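TetR family Transcriptional regulator (Streptococcus agalactiae 2603V/R, PDB 3KKC) probably binds DNA as a TetR-family transcriptional regulator, through a predicted helix-turn-helix motif in its N-terminal part. Local coordinates at residues A[114-126]-A[137-149]. Residues are numbered along the deposited sequence; the frame is centred on the assembly and turned at random.
Sequences RSELEHDVYPRLR and EDFLKQFLLSSFI
Arg126 holds the Glu137 carboxylate through NE and NH2, one to each oxygen. Its NE points along a nearly straight bond (169°) to the syn lone pair of Glu137 OE1, in the guanidinium plane; Arg126 NH2 reaches Glu137 OE2 at 3.1 Å from a tilted position. The bends in Arg126 at chi2 and chi3 and in Glu137 at chi2 bring the two flat groups edge to edge, while Leu140 CD2 lies over one guanidinium face.

A network of Arg114, Glu118 and Lys141 runs along one side of the interface. Glu118 OE1 accepts from Lys141 NZ at 3.1 Å, approached from above the carboxylate plane, and Glu118 OE2 pairs with Arg114 NH1 at 3.4 Å within its own helix. One carboxylate thus lies between two cations, each oxygen paired with one, and probably eases the like-charge repulsion between them. Arginine and lysine suit these borders because their aliphatic stems pack as well: Arg114 CD meets Ile149 CD1 at 3.5 Å, and the extended Lys141 chain, CG anti to the backbone N (chi1 -167°), lays its CG over the Tyr122 ring in a CH-pi contact, 3.8 Å from the centroid.

Behind the charged groups the packing is mostly apolar. Tyr122 fits as a knob among Glu137, Lys141, Leu144 and Leu145, its flat ring turning an edge to Leu144 CD2; Leu145 fits reciprocally among Arg114, Leu117, Glu118 and Tyr122, its branches reaching Tyr122 CB (CD1) and Glu118 CG (CD2). Leu117 splits its branches, CD1 to Ile149 CG1 and CD2 to Phe148 CE2 (3.6 Å). In helix 107-129, a wider pi-type turn has Leu117 O accepting from both Val121 N and Tyr122 N.

Knobs-into-holes packing of steeply crossed helices (113°), bordered by salt bridges, here joins consecutive long helices of the all-helical C-terminal region of a TetR-family regulator.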
ATOM      1  N   ARG A 114       4.560   5.364   9.877  1.00 82.29           N
ATOM      2  CA  ARG A 114       5.767   5.241   9.084  1.00 77.38           C
ATOM      3  C   ARG A 114       6.808   6.224   9.604  1.00 75.79           C
ATOM      4  O   ARG A 114       7.999   5.947   9.573  1.00 82.61           O
ATOM      5  CB  ARG A 114       5.496   5.460   7.599  1.00 78.26           C
ATOM      6  CG  ARG A 114       6.645   5.011   6.700  1.00 82.29           C
ATOM      7  CD  ARG A 114       6.150   4.630   5.297  1.00 86.99           C
ATOM      8  NE  ARG A 114       7.229   4.140   4.433  1.00 91.24           N
ATOM      9  CZ  ARG A 114       8.408   4.750   4.276  1.00 93.55           C
ATOM     10  NH1 ARG A 114       8.676   5.877   4.933  1.00100.38           N
ATOM     11  NH2 ARG A 114       9.320   4.245   3.453  1.00 84.92           N
ATOM     12  N   SER A 115       6.362   7.363  10.110  1.00 69.84           N
ATOM     13  CA  SER A 115       7.301   8.372  10.572  1.00 72.20           C
ATOM     14  C   SER A 115       7.988   7.996  11.879  1.00 75.87           C
ATOM     15  O   SER A 115       9.119   8.400  12.131  1.00 77.94           O
ATOM     16  CB  SER A 115       6.616   9.730  10.701  1.00 77.13           C
ATOM     17  OG  SER A 115       7.427  10.634  11.430  1.00 80.82           O
ATOM     18  N   GLU A 116       7.311   7.226  12.720  1.00 77.96           N
ATOM     19  CA  GLU A 116       7.935   6.767  13.959  1.00 79.36           C
ATOM     20  C   GLU A 116       8.999   5.711  13.654  1.00 75.15           C
ATOM     21  O   GLU A 116      10.121   5.783  14.163  1.00 74.17           O
ATOM     22  CB  GLU A 116       6.889   6.249  14.952  1.00 82.50           C
ATOM     23  CG  GLU A 116       5.905   7.325  15.412  1.00 90.08           C
ATOM     24  CD  GLU A 116       6.544   8.377  16.316  1.00 99.98           C
ATOM     25  OE1 GLU A 116       7.371   7.997  17.187  1.00105.11           O
ATOM     26  OE2 GLU A 116       6.205   9.578  16.165  1.00 98.25           O
ATOM     27  N   LEU A 117       8.638   4.745  12.811  1.00 71.48           N
ATOM     28  CA  LEU A 117       9.591   3.799  12.243  1.00 65.02           C
ATOM     29  C   LEU A 117      10.847   4.485  11.713  1.00 59.00           C
ATOM     30  O   LEU A 117      11.944   4.023  11.955  1.00 66.19           O
ATOM     31  CB  LEU A 117       8.932   2.974  11.144  1.00 68.77           C
ATOM     32  CG  LEU A 117       7.819   2.021  11.605  1.00 75.33           C
ATOM     33  CD1 LEU A 117       7.074   1.422  10.405  1.00 78.45           C
ATOM     34  CD2 LEU A 117       8.396   0.922  12.485  1.00 72.49           C
ATOM     35  N   GLU A 118      10.696   5.608  11.031  1.00 55.63           N
ATOM     36  CA  GLU A 118      11.854   6.333  10.520  1.00 69.10           C
ATOM     37  C   GLU A 118      12.767   6.859  11.613  1.00 73.68           C
ATOM     38  O   GLU A 118      13.961   7.031  11.397  1.00 85.90           O
ATOM     39  CB  GLU A 118      11.437   7.531   9.660  1.00 77.44           C
ATOM     40  CG  GLU A 118      11.068   7.218   8.245  1.00 86.57           C
ATOM     41  CD  GLU A 118      11.012   8.473   7.378  1.00 99.69           C
ATOM     42  OE1 GLU A 118      11.826   9.400   7.618  1.00102.99           O
ATOM     43  OE2 GLU A 118      10.159   8.532   6.457  1.00103.02           O
ATOM     44  N   HIS A 119      12.210   7.160  12.772  1.00 72.20           N
ATOM     45  CA  HIS A 119      12.976   7.838  13.812  1.00 76.60           C
ATOM     46  C   HIS A 119      13.542   6.851  14.829  1.00 78.58           C
ATOM     47  O   HIS A 119      14.630   7.054  15.386  1.00 83.26           O
ATOM     48  CB  HIS A 119      12.083   8.862  14.507  1.00 85.04           C
ATOM     49  CG  HIS A 119      12.777   9.665  15.562  1.00 96.97           C
ATOM     50  ND1 HIS A 119      13.610  10.724  15.265  1.00102.21           N
ATOM     51  CD2 HIS A 119      12.738   9.586  16.915  1.00100.71           C
ATOM     52  CE1 HIS A 119      14.062  11.257  16.387  1.00105.30           C
ATOM     53  NE2 HIS A 119      13.549  10.583  17.403  1.00106.40           N
ATOM     54  N   ASP A 120      12.818   5.769  15.070  1.00 72.39           N
ATOM     55  CA  ASP A 120      13.177   4.910  16.190  1.00 69.09           C
ATOM     56  C   ASP A 120      13.473   3.479  15.781  1.00 72.09           C
ATOM     57  O   ASP A 120      14.104   2.739  16.525  1.00 82.03           O
ATOM     58  CB  ASP A 120      12.098   4.982  17.281  1.00 74.27           C
ATOM     59  CG  ASP A 120      12.054   6.357  17.986  1.00 87.04           C
ATOM     60  OD1 ASP A 120      13.126   6.923  18.313  1.00 90.16           O
ATOM     61  OD2 ASP A 120      10.941   6.876  18.220  1.00 93.46           O
ATOM     62  N   VAL A 121      13.055   3.086  14.587  1.00 70.51           N
ATOM     63  CA  VAL A 121      13.374   1.747  14.112  1.00 70.64           C
ATOM     64  C   VAL A 121      14.440   1.709  12.996  1.00 78.26           C
ATOM     65  O   VAL A 121      15.355   0.876  13.011  1.00 78.26           O
ATOM     66  CB  VAL A 121      12.111   1.008  13.694  1.00 65.53           C
ATOM     67  CG1 VAL A 121      12.440  -0.239  12.841  1.00 54.87           C
ATOM     68  CG2 VAL A 121      11.304   0.649  14.952  1.00 69.15           C
ATOM     69  N   TYR A 122      14.337   2.618  12.038  1.00 77.90           N
ATOM     70  CA  TYR A 122      15.232   2.573  10.894  1.00 74.45           C
ATOM     71  C   TYR A 122      16.717   2.749  11.228  1.00 74.47           C
ATOM     72  O   TYR A 122      17.542   1.947  10.794  1.00 66.53           O
ATOM     73  CB  TYR A 122      14.835   3.591   9.836  1.00 69.53           C
ATOM     74  CG  TYR A 122      15.833   3.616   8.728  1.00 67.90           C
ATOM     75  CD1 TYR A 122      15.981   2.520   7.887  1.00 67.18           C
ATOM     76  CD2 TYR A 122      16.654   4.716   8.537  1.00 72.33           C
ATOM     77  CE1 TYR A 122      16.917   2.520   6.875  1.00 71.66           C
ATOM     78  CE2 TYR A 122      17.588   4.735   7.516  1.00 76.56           C
ATOM     79  CZ  TYR A 122      17.716   3.632   6.690  1.00 76.50           C
ATOM     80  OH  TYR A 122      18.646   3.644   5.676  1.00 80.04           O
ATOM     81  N   PRO A 123      17.065   3.815  11.969  1.00 77.46           N
ATOM     82  CA  PRO A 123      18.486   4.059  12.237  1.00 77.28           C
ATOM     83  C   PRO A 123      19.206   2.856  12.842  1.00 75.70           C
ATOM     84  O   PRO A 123      20.304   2.531  12.403  1.00 73.42           O
ATOM     85  CB  PRO A 123      18.455   5.246  13.206  1.00 78.37           C
ATOM     86  CG  PRO A 123      17.215   5.985  12.828  1.00 74.96           C
ATOM     87  CD  PRO A 123      16.217   4.896  12.505  1.00 76.56           C
ATOM     88  N   ARG A 124      18.602   2.189  13.816  1.00 78.62           N
ATOM     89  CA  ARG A 124      19.214   0.977  14.338  1.00 82.78           C
ATOM     90  C   ARG A 124      19.211  -0.161  13.314  1.00 81.00           C
ATOM     91  O   ARG A 124      20.200  -0.857  13.149  1.00 82.25           O
ATOM     92  CB  ARG A 124      18.593   0.557  15.678  1.00 89.10           C
ATOM     93  CG  ARG A 124      19.381   1.081  16.880  1.00 94.25           C
ATOM     94  CD  ARG A 124      18.698   0.833  18.219  1.00101.94           C
ATOM     95  NE  ARG A 124      18.963  -0.501  18.779  1.00109.77           N
ATOM     96  CZ  ARG A 124      20.161  -0.959  19.159  1.00109.37           C
ATOM     97  NH1 ARG A 124      21.252  -0.207  19.022  1.00111.57           N
ATOM     98  NH2 ARG A 124      20.270  -2.186  19.661  1.00104.46           N
ATOM     99  N   LEU A 125      18.103  -0.338  12.616  1.00 81.25           N
ATOM    100  CA  LEU A 125      17.985  -1.391  11.613  1.00 77.54           C
ATOM    101  C   LEU A 125      19.110  -1.279  10.594  1.00 77.66           C
ATOM    102  O   LEU A 125      19.654  -2.281  10.124  1.00 78.28           O
ATOM    103  CB  LEU A 125      16.640  -1.269  10.892  1.00 80.12           C
ATOM    104  CG  LEU A 125      16.332  -2.433   9.957  1.00 81.02           C
ATOM    105  CD1 LEU A 125      16.486  -3.754  10.719  1.00 80.67           C
ATOM    106  CD2 LEU A 125      14.946  -2.294   9.351  1.00 76.04           C
ATOM    107  N   ARG A 126      19.445  -0.039  10.256  1.00 78.46           N
ATOM    108  CA  ARG A 126      20.449   0.256   9.245  1.00 80.23           C
ATOM    109  C   ARG A 126      21.823  -0.168   9.748  1.00 80.61           C
ATOM    110  O   ARG A 126      22.479  -1.016   9.157  1.00 77.11           O
ATOM    111  CB  ARG A 126      20.479   1.764   8.967  1.00 77.82           C
ATOM    112  CG  ARG A 126      20.754   2.141   7.536  1.00 75.73           C
ATOM    113  CD  ARG A 126      21.740   1.226   6.914  1.00 76.19           C
ATOM    114  NE  ARG A 126      22.784   1.954   6.202  1.00 80.20           N
ATOM    115  CZ  ARG A 126      24.028   1.506   6.045  1.00 82.70           C
ATOM    116  NH1 ARG A 126      24.393   0.333   6.558  1.00 75.71           N
ATOM    117  NH2 ARG A 126      24.914   2.233   5.378  1.00 88.40           N
ATOM    118  N   GLU A 137      21.924   4.825  -0.087  1.00 86.45           N
ATOM    119  CA  GLU A 137      21.248   4.936   1.194  1.00 83.64           C
ATOM    120  C   GLU A 137      19.726   5.106   1.042  1.00 78.43           C
ATOM    121  O   GLU A 137      18.940   4.516   1.782  1.00 72.53           O
ATOM    122  CB  GLU A 137      21.870   6.065   2.021  1.00 90.33           C
ATOM    123  CG  GLU A 137      21.751   5.884   3.528  1.00 99.43           C
ATOM    124  CD  GLU A 137      22.421   4.608   4.043  1.00104.58           C
ATOM    125  OE1 GLU A 137      21.951   4.083   5.075  1.00106.38           O
ATOM    126  OE2 GLU A 137      23.408   4.133   3.428  1.00104.01           O
ATOM    127  N   ASP A 138      19.300   5.890   0.066  1.00 80.91           N
ATOM    128  CA  ASP A 138      17.868   6.144  -0.074  1.00 78.36           C
ATOM    129  C   ASP A 138      17.089   4.896  -0.504  1.00 72.63           C
ATOM    130  O   ASP A 138      15.930   4.717  -0.134  1.00 75.93           O
ATOM    131  CB  ASP A 138      17.597   7.349  -0.988  1.00 80.84           C
ATOM    132  CG  ASP A 138      18.070   7.131  -2.408  1.00 88.00           C
ATOM    133  OD1 ASP A 138      19.083   6.428  -2.612  1.00 91.84           O
ATOM    134  OD2 ASP A 138      17.417   7.669  -3.324  1.00 90.50           O
ATOM    135  N   PHE A 139      17.738   4.023  -1.262  1.00 64.97           N
ATOM    136  CA  PHE A 139      17.085   2.816  -1.716  1.00 65.30           C
ATOM    137  C   PHE A 139      17.006   1.891  -0.535  1.00 66.59           C
ATOM    138  O   PHE A 139      16.033   1.160  -0.352  1.00 70.21           O
ATOM    139  CB  PHE A 139      17.910   2.149  -2.807  1.00 72.11           C
ATOM    140  CG  PHE A 139      17.242   0.953  -3.423  1.00 68.04           C
ATOM    141  CD1 PHE A 139      16.502   1.082  -4.580  1.00 66.80           C
ATOM    142  CD2 PHE A 139      17.349  -0.287  -2.840  1.00 64.08           C
ATOM    143  CE1 PHE A 139      15.894  -0.006  -5.138  1.00 65.42           C
ATOM    144  CE2 PHE A 139      16.745  -1.379  -3.399  1.00 63.67           C
ATOM    145  CZ  PHE A 139      16.017  -1.241  -4.544  1.00 63.47           C
ATOM    146  N   LEU A 140      18.060   1.922   0.266  1.00 67.74           N
ATOM    147  CA  LEU A 140      18.088   1.182   1.507  1.00 64.91           C
ATOM    148  C   LEU A 140      16.923   1.649   2.399  1.00 67.45           C
ATOM    149  O   LEU A 140      16.090   0.842   2.832  1.00 65.57           O
ATOM    150  CB  LEU A 140      19.436   1.370   2.203  1.00 67.77           C
ATOM    151  CG  LEU A 140      20.223   0.095   2.514  1.00 77.21           C
ATOM    152  CD1 LEU A 140      19.912  -1.023   1.522  1.00 79.33           C
ATOM    153  CD2 LEU A 140      21.709   0.407   2.510  1.00 78.69           C
ATOM    154  N   LYS A 141      16.846   2.951   2.654  1.00 67.26           N
ATOM    155  CA  LYS A 141      15.842   3.426   3.574  1.00 68.03           C
ATOM    156  C   LYS A 141      14.493   2.900   3.120  1.00 72.60           C
ATOM    157  O   LYS A 141      13.794   2.248   3.907  1.00 69.01           O
ATOM    158  CB  LYS A 141      15.837   4.944   3.670  1.00 69.92           C
ATOM    159  CG  LYS A 141      15.019   5.424   4.854  1.00 77.08           C
ATOM    160  CD  LYS A 141      14.950   6.935   4.908  1.00 79.63           C
ATOM    161  CE  LYS A 141      14.536   7.390   6.287  1.00 82.15           C
ATOM    162  NZ  LYS A 141      14.597   8.874   6.380  1.00 85.73           N
ATOM    163  N   GLN A 142      14.166   3.144   1.843  1.00 68.61           N
ATOM    164  CA  GLN A 142      12.855   2.806   1.275  1.00 62.87           C
ATOM    165  C   GLN A 142      12.542   1.298   1.238  1.00 60.72           C
ATOM    166  O   GLN A 142      11.435   0.866   1.546  1.00 63.03           O
ATOM    167  CB  GLN A 142      12.722   3.411  -0.126  1.00 69.96           C
ATOM    168  CG  GLN A 142      11.632   2.776  -1.002  1.00 71.19           C
ATOM    169  CD  GLN A 142      12.088   1.518  -1.718  1.00 68.73           C
ATOM    170  OE1 GLN A 142      13.228   1.433  -2.163  1.00 72.12           O
ATOM    171  NE2 GLN A 142      11.198   0.531  -1.828  1.00 68.52           N
ATOM    172  N   PHE A 143      13.506   0.479   0.862  1.00 62.46           N
ATOM    173  CA  PHE A 143      13.247  -0.956   0.823  1.00 60.70           C
ATOM    174  C   PHE A 143      12.990  -1.533   2.221  1.00 64.52           C
ATOM    175  O   PHE A 143      12.207  -2.466   2.400  1.00 64.16           O
ATOM    176  CB  PHE A 143      14.430  -1.656   0.175  1.00 55.85           C
ATOM    177  CG  PHE A 143      14.211  -3.125  -0.103  1.00 59.90           C
ATOM    178  CD1 PHE A 143      13.888  -3.565  -1.384  1.00 64.12           C
ATOM    179  CD2 PHE A 143      14.390  -4.073   0.902  1.00 60.02           C
ATOM    180  CE1 PHE A 143      13.714  -4.928  -1.653  1.00 66.36           C
ATOM    181  CE2 PHE A 143      14.227  -5.436   0.649  1.00 60.02           C
ATOM    182  CZ  PHE A 143      13.888  -5.866  -0.622  1.00 66.37           C
ATOM    183  N   LEU A 144      13.666  -0.969   3.213  1.00 68.69           N
ATOM    184  CA  LEU A 144      13.692  -1.547   4.548  1.00 72.42           C
ATOM    185  C   LEU A 144      12.398  -1.203   5.302  1.00 77.46           C
ATOM    186  O   LEU A 144      11.714  -2.089   5.834  1.00 77.40           O
ATOM    187  CB  LEU A 144      14.906  -1.012   5.311  1.00 68.10           C
ATOM    188  CG  LEU A 144      16.114  -1.876   5.662  1.00 66.25           C
ATOM    189  CD1 LEU A 144      16.036  -3.241   5.043  1.00 59.60           C
ATOM    190  CD2 LEU A 144      17.370  -1.158   5.254  1.00 69.16           C
ATOM    191  N   LEU A 145      12.079   0.091   5.338  1.00 74.09           N
ATOM    192  CA  LEU A 145      10.900   0.589   6.023  1.00 74.00           C
ATOM    193  C   LEU A 145       9.657   0.002   5.407  1.00 78.23           C
ATOM    194  O   LEU A 145       8.782  -0.486   6.111  1.00 83.29           O
ATOM    195  CB  LEU A 145      10.838   2.112   5.947  1.00 72.00           C
ATOM    196  CG  LEU A 145      11.043   2.823   7.281  1.00 73.38           C
ATOM    197  CD1 LEU A 145      11.733   1.924   8.257  1.00 70.22           C
ATOM    198  CD2 LEU A 145      11.845   4.098   7.086  1.00 80.77           C
ATOM    199  N   SER A 146       9.588   0.031   4.084  1.00 76.64           N
ATOM    200  CA  SER A 146       8.400  -0.446   3.403  1.00 74.59           C
ATOM    201  C   SER A 146       8.229  -1.962   3.510  1.00 68.98           C
ATOM    202  O   SER A 146       7.101  -2.459   3.589  1.00 73.47           O
ATOM    203  CB  SER A 146       8.401  -0.012   1.939  1.00 76.41           C
ATOM    204  OG  SER A 146       7.919  -1.074   1.136  1.00 78.60           O
ATOM    205  N   SER A 147       9.330  -2.707   3.502  1.00 54.97           N
ATOM    206  CA  SER A 147       9.205  -4.154   3.631  1.00 60.96           C
ATOM    207  C   SER A 147       8.887  -4.546   5.094  1.00 65.99           C
ATOM    208  O   SER A 147       8.306  -5.601   5.370  1.00 62.22           O
ATOM    209  CB  SER A 147      10.477  -4.846   3.168  1.00 63.88           C
ATOM    210  OG  SER A 147      11.444  -4.794   4.204  1.00 72.60           O
ATOM    211  N   PHE A 148       9.275  -3.697   6.037  1.00 69.49           N
ATOM    212  CA  PHE A 148       8.870  -3.947   7.408  1.00 76.54           C
ATOM    213  C   PHE A 148       7.351  -3.780   7.529  1.00 72.30           C
ATOM    214  O   PHE A 148       6.662  -4.717   7.958  1.00 67.77           O
ATOM    215  CB  PHE A 148       9.624  -3.059   8.399  1.00 77.13           C
ATOM    216  CG  PHE A 148       9.188  -3.246   9.824  1.00 75.99           C
ATOM    217  CD1 PHE A 148       9.721  -4.259  10.593  1.00 77.89           C
ATOM    218  CD2 PHE A 148       8.238  -2.407  10.389  1.00 71.32           C
ATOM    219  CE1 PHE A 148       9.326  -4.423  11.892  1.00 76.30           C
ATOM    220  CE2 PHE A 148       7.845  -2.567  11.684  1.00 68.94           C
ATOM    221  CZ  PHE A 148       8.383  -3.573  12.434  1.00 74.77           C
ATOM    222  N   ILE A 149       6.838  -2.616   7.123  1.00 67.34           N
ATOM    223  CA  ILE A 149       5.396  -2.357   7.167  1.00 71.97           C
ATOM    224  C   ILE A 149       4.604  -3.426   6.436  1.00 74.62           C
ATOM    225  O   ILE A 149       3.594  -3.916   6.947  1.00 77.84           O
ATOM    226  CB  ILE A 149       4.995  -0.979   6.608  1.00 77.80           C
ATOM    227  CG1 ILE A 149       5.772   0.136   7.305  1.00 83.18           C
ATOM    228  CG2 ILE A 149       3.531  -0.727   6.862  1.00 75.55           C
ATOM    229  CD1 ILE A 149       5.471   1.491   6.767  1.00 81.61           C
TER